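Local atomic coordinates of Alr2269 protein (Nostoc sp., PDB entry 3MC9), a protein that probably takes part in outer-membrane beta-barrel protein assembly or transport as an Omp85-type protein, of which this is a fragment holding periplasmic POTRA domains. Residues E79-T82 with Q83-V87; E164-R167 with A168-G171. All blocks are in the same frame, centred on the assembly; numbering follows the deposited sequence.

Contact 1. Residues E79-T82 with Q83-V87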
loop_
_atom_site.group_PDB
_atom_site.type_symbol
_atom_site.label_atom_id
_atom_site.label_comp_id
_atom_site.label_asym_id
_atom_site.label_seq_id
_atom_site.Cartn_x
_atom_site.Cartn_y
_atom_site.Cartn_z
ATOM N N GLU A 79 -12.596 -11.161 1.743
ATOM C CA GLU A 79 -11.522 -10.987 2.711
ATOM C C GLU A 79 -10.947 -9.570 2.623
ATOM O O GLU A 79 -10.627 -8.969 3.651
ATOM C CB GLU A 79 -10.403 -12.016 2.504
ATOM C CG GLU A 79 -10.757 -13.464 2.925
ATOM C CD GLU A 79 -11.659 -14.216 1.929
ATOM O OE1 GLU A 79 -11.737 -13.822 0.740
ATOM O OE2 GLU A 79 -12.294 -15.216 2.346
ATOM N N LEU A 80 -10.828 -9.034 1.409
ATOM C CA LEU A 80 -10.312 -7.671 1.243
ATOM C C LEU A 80 -11.357 -6.618 1.617
ATOM O O LEU A 80 -11.023 -5.573 2.190
ATOM C CB LEU A 80 -9.796 -7.433 -0.176
ATOM C CG LEU A 80 -8.396 -7.998 -0.467
ATOM C CD1 LEU A 80 -8.035 -7.834 -1.938
ATOM C CD2 LEU A 80 -7.345 -7.342 0.412
ATOM N N GLU A 81 -12.620 -6.893 1.299
ATOM C CA GLU A 81 -13.714 -6.007 1.691
ATOM C C GLU A 81 -13.735 -5.835 3.220
ATOM O O GLU A 81 -13.885 -4.724 3.744
ATOM C CB GLU A 81 -15.051 -6.571 1.204
ATOM C CG GLU A 81 -16.132 -5.525 1.060
ATOM C CD GLU A 81 -17.517 -6.122 0.838
ATOM O OE1 GLU A 81 -17.625 -7.187 0.205
ATOM O OE2 GLU A 81 -18.499 -5.520 1.288
ATOM N N THR A 82 -13.574 -6.955 3.915
ATOM C CA THR A 82 -13.498 -6.985 5.367
ATOM C C THR A 82 -12.343 -6.140 5.884
ATOM O O THR A 82 -12.479 -5.446 6.886
ATOM C CB THR A 82 -13.336 -8.430 5.864
ATOM O OG1 THR A 82 -14.440 -9.212 5.385
ATOM C CG2 THR A 82 -13.278 -8.497 7.388
ATOM N N GLN A 83 -11.207 -6.220 5.206
ATOM C CA GLN A 83 -10.039 -5.400 5.547
ATOM C C GLN A 83 -10.409 -3.925 5.552
ATOM O O GLN A 83 -10.056 -3.202 6.471
ATOM C CB GLN A 83 -8.901 -5.617 4.542
ATOM C CG GLN A 83 -8.150 -6.915 4.716
ATOM C CD GLN A 83 -7.261 -6.908 5.940
ATOM O OE1 GLN A 83 -7.170 -7.902 6.650
ATOM N NE2 GLN A 83 -6.619 -5.784 6.201
ATOM N N VAL A 84 -11.102 -3.484 4.506
ATOM C CA VAL A 84 -11.572 -2.097 4.425
ATOM C C VAL A 84 -12.514 -1.763 5.597
ATOM O O VAL A 84 -12.297 -0.777 6.310
ATOM C CB VAL A 84 -12.259 -1.806 3.065
ATOM C CG1 VAL A 84 -12.897 -0.420 3.046
ATOM C CG2 VAL A 84 -11.263 -1.956 1.923
ATOM N N TYR A 85 -13.526 -2.599 5.819
ATOM C CA TYR A 85 -14.528 -2.333 6.868
ATOM C C TYR A 85 -13.885 -2.275 8.255
ATOM O O TYR A 85 -14.262 -1.447 9.072
ATOM C CB TYR A 85 -15.707 -3.330 6.823
ATOM C CG TYR A 85 -16.788 -2.973 5.801
ATOM C CD1 TYR A 85 -17.589 -1.846 5.967
ATOM C CD2 TYR A 85 -17.005 -3.761 4.675
ATOM C CE1 TYR A 85 -18.572 -1.515 5.039
ATOM C CE2 TYR A 85 -17.990 -3.435 3.739
ATOM C CZ TYR A 85 -18.768 -2.316 3.926
ATOM O OH TYR A 85 -19.731 -1.988 2.991
ATOM N N ASN A 86 -12.877 -3.119 8.482
ATOM C CA ASN A 86 -12.110 -3.125 9.732
ATOM C C ASN A 86 -11.426 -1.813 10.130
ATOM O O ASN A 86 -11.170 -1.598 11.307
ATOM C CB ASN A 86 -11.004 -4.187 9.678
ATOM C CG ASN A 86 -11.525 -5.602 9.826
ATOM O OD1 ASN A 86 -12.712 -5.846 10.079
ATOM N ND2 ASN A 86 -10.625 -6.552 9.666
ATOM N N VAL A 87 -11.071 -0.966 9.172
ATOM C CA VAL A 87 -10.228 0.197 9.492
ATOM C C VAL A 87 -10.882 1.556 9.282
ATOM O O VAL A 87 -10.369 2.569 9.772
ATOM C CB VAL A 87 -8.906 0.149 8.707
ATOM C CG1 VAL A 87 -8.139 -1.121 9.064
ATOM C CG2 VAL A 87 -9.155 0.240 7.211
HETATM O O HOH W 1 -19.702 -2.983 0.760
#

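Contact 2. Residues E164-R167 with A168-G171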
loop_
_atom_site.group_PDB
_atom_site.type_symbol
_atom_site.label_atom_id
_atom_site.label_comp_id
_atom_site.label_asym_id
_atom_site.label_seq_id
_atom_site.Cartn_x
_atom_site.Cartn_y
_atom_site.Cartn_z
ATOM N N GLU A 164 16.312 -13.520 -2.014
ATOM C CA GLU A 164 16.512 -14.161 -0.701
ATOM C C GLU A 164 15.628 -13.518 0.366
ATOM O O GLU A 164 15.048 -14.202 1.194
ATOM C CB GLU A 164 17.985 -14.123 -0.236
ATOM C CG GLU A 164 19.006 -14.351 -1.337
ATOM C CD GLU A 164 20.444 -14.591 -0.838
ATOM O OE1 GLU A 164 20.804 -14.125 0.275
ATOM O OE2 GLU A 164 21.219 -15.231 -1.587
ATOM N N ILE A 165 15.511 -12.198 0.332
ATOM C CA ILE A 165 14.734 -11.488 1.351
ATOM C C ILE A 165 13.236 -11.533 1.089
ATOM O O ILE A 165 12.468 -11.708 2.001
ATOM C CB ILE A 165 15.169 -10.007 1.475
ATOM C CG1 ILE A 165 16.650 -9.927 1.872
ATOM C CG2 ILE A 165 14.312 -9.282 2.509
ATOM C CD1 ILE A 165 17.242 -8.574 1.670
ATOM N N PHE A 166 12.834 -11.371 -0.162
ATOM C CA PHE A 166 11.432 -11.154 -0.508
ATOM C C PHE A 166 10.718 -12.420 -1.042
ATOM O O PHE A 166 9.491 -12.450 -1.140
ATOM C CB PHE A 166 11.343 -9.996 -1.519
ATOM C CG PHE A 166 11.727 -8.655 -0.938
ATOM C CD1 PHE A 166 10.827 -7.953 -0.129
ATOM C CD2 PHE A 166 12.974 -8.088 -1.187
ATOM C CE1 PHE A 166 11.175 -6.712 0.426
ATOM C CE2 PHE A 166 13.336 -6.831 -0.631
ATOM C CZ PHE A 166 12.431 -6.152 0.176
ATOM N N ARG A 167 11.493 -13.458 -1.353
ATOM C CA ARG A 167 10.999 -14.720 -1.934
ATOM C C ARG A 167 9.692 -15.213 -1.316
ATOM O O ARG A 167 8.745 -15.549 -2.020
ATOM C CB ARG A 167 12.052 -15.826 -1.752
ATOM C CG ARG A 167 12.045 -16.865 -2.817
ATOM C CD ARG A 167 13.021 -17.990 -2.493
ATOM N NE ARG A 167 14.409 -17.651 -2.833
ATOM C CZ ARG A 167 15.451 -17.698 -1.999
ATOM N NH1 ARG A 167 15.311 -18.073 -0.728
ATOM N NH2 ARG A 167 16.656 -17.368 -2.446
ATOM N N ALA A 168 9.672 -15.244 0.010
ATOM C CA ALA A 168 8.555 -15.744 0.789
ATOM C C ALA A 168 7.234 -15.028 0.493
ATOM O O ALA A 168 6.172 -15.593 0.705
ATOM C CB ALA A 168 8.894 -15.637 2.289
ATOM N N GLN A 169 7.301 -13.782 0.025
ATOM C CA GLN A 169 6.099 -13.012 -0.301
ATOM C C GLN A 169 5.651 -13.225 -1.758
ATOM O O GLN A 169 4.587 -12.775 -2.147
ATOM C CB GLN A 169 6.331 -11.514 -0.018
ATOM C CG GLN A 169 6.846 -11.190 1.403
ATOM C CD GLN A 169 7.171 -9.704 1.605
ATOM O OE1 GLN A 169 6.560 -8.822 0.984
ATOM N NE2 GLN A 169 8.149 -9.422 2.476
ATOM N N TYR A 170 6.473 -13.908 -2.555
ATOM C CA TYR A 170 6.173 -14.162 -3.971
ATOM C C TYR A 170 4.962 -15.081 -4.117
ATOM O O TYR A 170 4.787 -16.005 -3.334
ATOM C CB TYR A 170 7.367 -14.816 -4.683
ATOM C CG TYR A 170 8.587 -13.925 -4.908
ATOM C CD1 TYR A 170 8.718 -12.678 -4.282
ATOM C CD2 TYR A 170 9.630 -14.355 -5.728
ATOM C CE1 TYR A 170 9.833 -11.881 -4.500
ATOM C CE2 TYR A 170 10.757 -13.564 -5.938
ATOM C CZ TYR A 170 10.850 -12.330 -5.324
ATOM O OH TYR A 170 11.958 -11.543 -5.534
ATOM N N GLY A 171 4.130 -14.814 -5.120
ATOM C CA GLY A 171 2.966 -15.664 -5.422
ATOM C C GLY A 171 1.737 -15.353 -4.576
ATOM O O GLY A 171 0.735 -16.059 -4.643
HETATM O O HOH W 2 12.234 -14.747 1.311
#

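Contact 1. Residues E79-T82 with Q83-V87
Glu81 and Tyr85, one helical turn apart, run side by side on the short first helix of a POTRA domain, residues 78-87. Glu81 OE2 reaches the rim of the phenol ring at 3.3 Å from Tyr85 CE2, with the carboxylate plane turned 49° from the ring. Glu81 CG stands anti to the backbone N (chi1 -157°) and the chain runs on extended, which carries the acid out along the tyrosine. Water 1, lying in the ring plane, donates to Glu81 OE2; its link to Tyr85 OH is doubtful, the 2.4 Å between water and OH being too short to trust. Beneath the pair, Tyr85 N binds Glu81 O at 3.0 Å, one of four successive i to i+4 bonds along this helix. Asn86 N closes the last of them on Thr82 O at 2.8 Å, with an N-H...O angle of 159°, and Thr82 CG2 lies 3.8 Å from Asn86 OD1. On the inner side, Val84 CG2 rests 3.6 Å from Leu80 O. Further out, the Val84 and Leu80 side chains both meet Phe114 of the sheet, Thr82 OG1 turns back to Pro78 O, and Tyr85 OH is hydrogen-bonded to Val67 O on strand 62-71.

Contact 2. Residues E164-R167 with A168-G171
Ala168 N comes within 3.0 Å of Phe166 O, at too poor an angle to bond, and turns instead to water 2, which accepts from Ala168 N at 2.9 Å and donates to Glu164 O, with a weaker bond to Ile165 O. The water thus links the backbone N-H to the carbonyl four residues back, where a direct helical bond would otherwise run. Gln169 N then bonds to Phe166 O at 2.8 Å, an i to i+3 link of the 3-10 turn. Its side chain, extended beyond CG, travels beside Phe166 and brings Gln169 NE2 to 4.0 Å from Phe166 CD1; amide and ring planes are 71° apart, and the NE2 bond to Asp178 O ties this end to helix 176-192. The tightened turn follows helix 161-166 of the second POTRA domain, whose Phe166 ring packs on Leu179 and Ile183 of helix 176-192. Tyr170 N repeats the i to i+3 pattern, reaching Arg167 O at 2.9 Å. Tyr170 CG lies beside its own backbone N (chi1 -70°), and the ring folds back under the turn: Arg167 CA stands 3.8 Å from the Tyr170 ring centroid, almost on the normal, in a CH-pi contact. Tyr170 CE1 also touches Phe166 CB at 3.8 Å, while Tyr170 OH is bonded to Asp163 OD1 and to Val143 N of strand 142-146.

In the fold
Contacts 1 and 2 occur in series along the chain, each in a different POTRA domain of the fragment, with centres 24 Å apart and nearest atoms about 12 Å apart, so they do not touch. Contact 1 lies within helix 78-87, which packs with helix 98-110 against the sheet containing strands 62-71 and 114-124. Contact 2 joins the end of helix 161-166 to the loop before helix 176-192, beside the sheet that starts with strand 142-146. Contact 1 thus lies within, and contact 2 at the C-terminal end of, the first of the two helices of its domain, consistent with the repeated architecture of two helices and a mixed sheet in this periplasmic part.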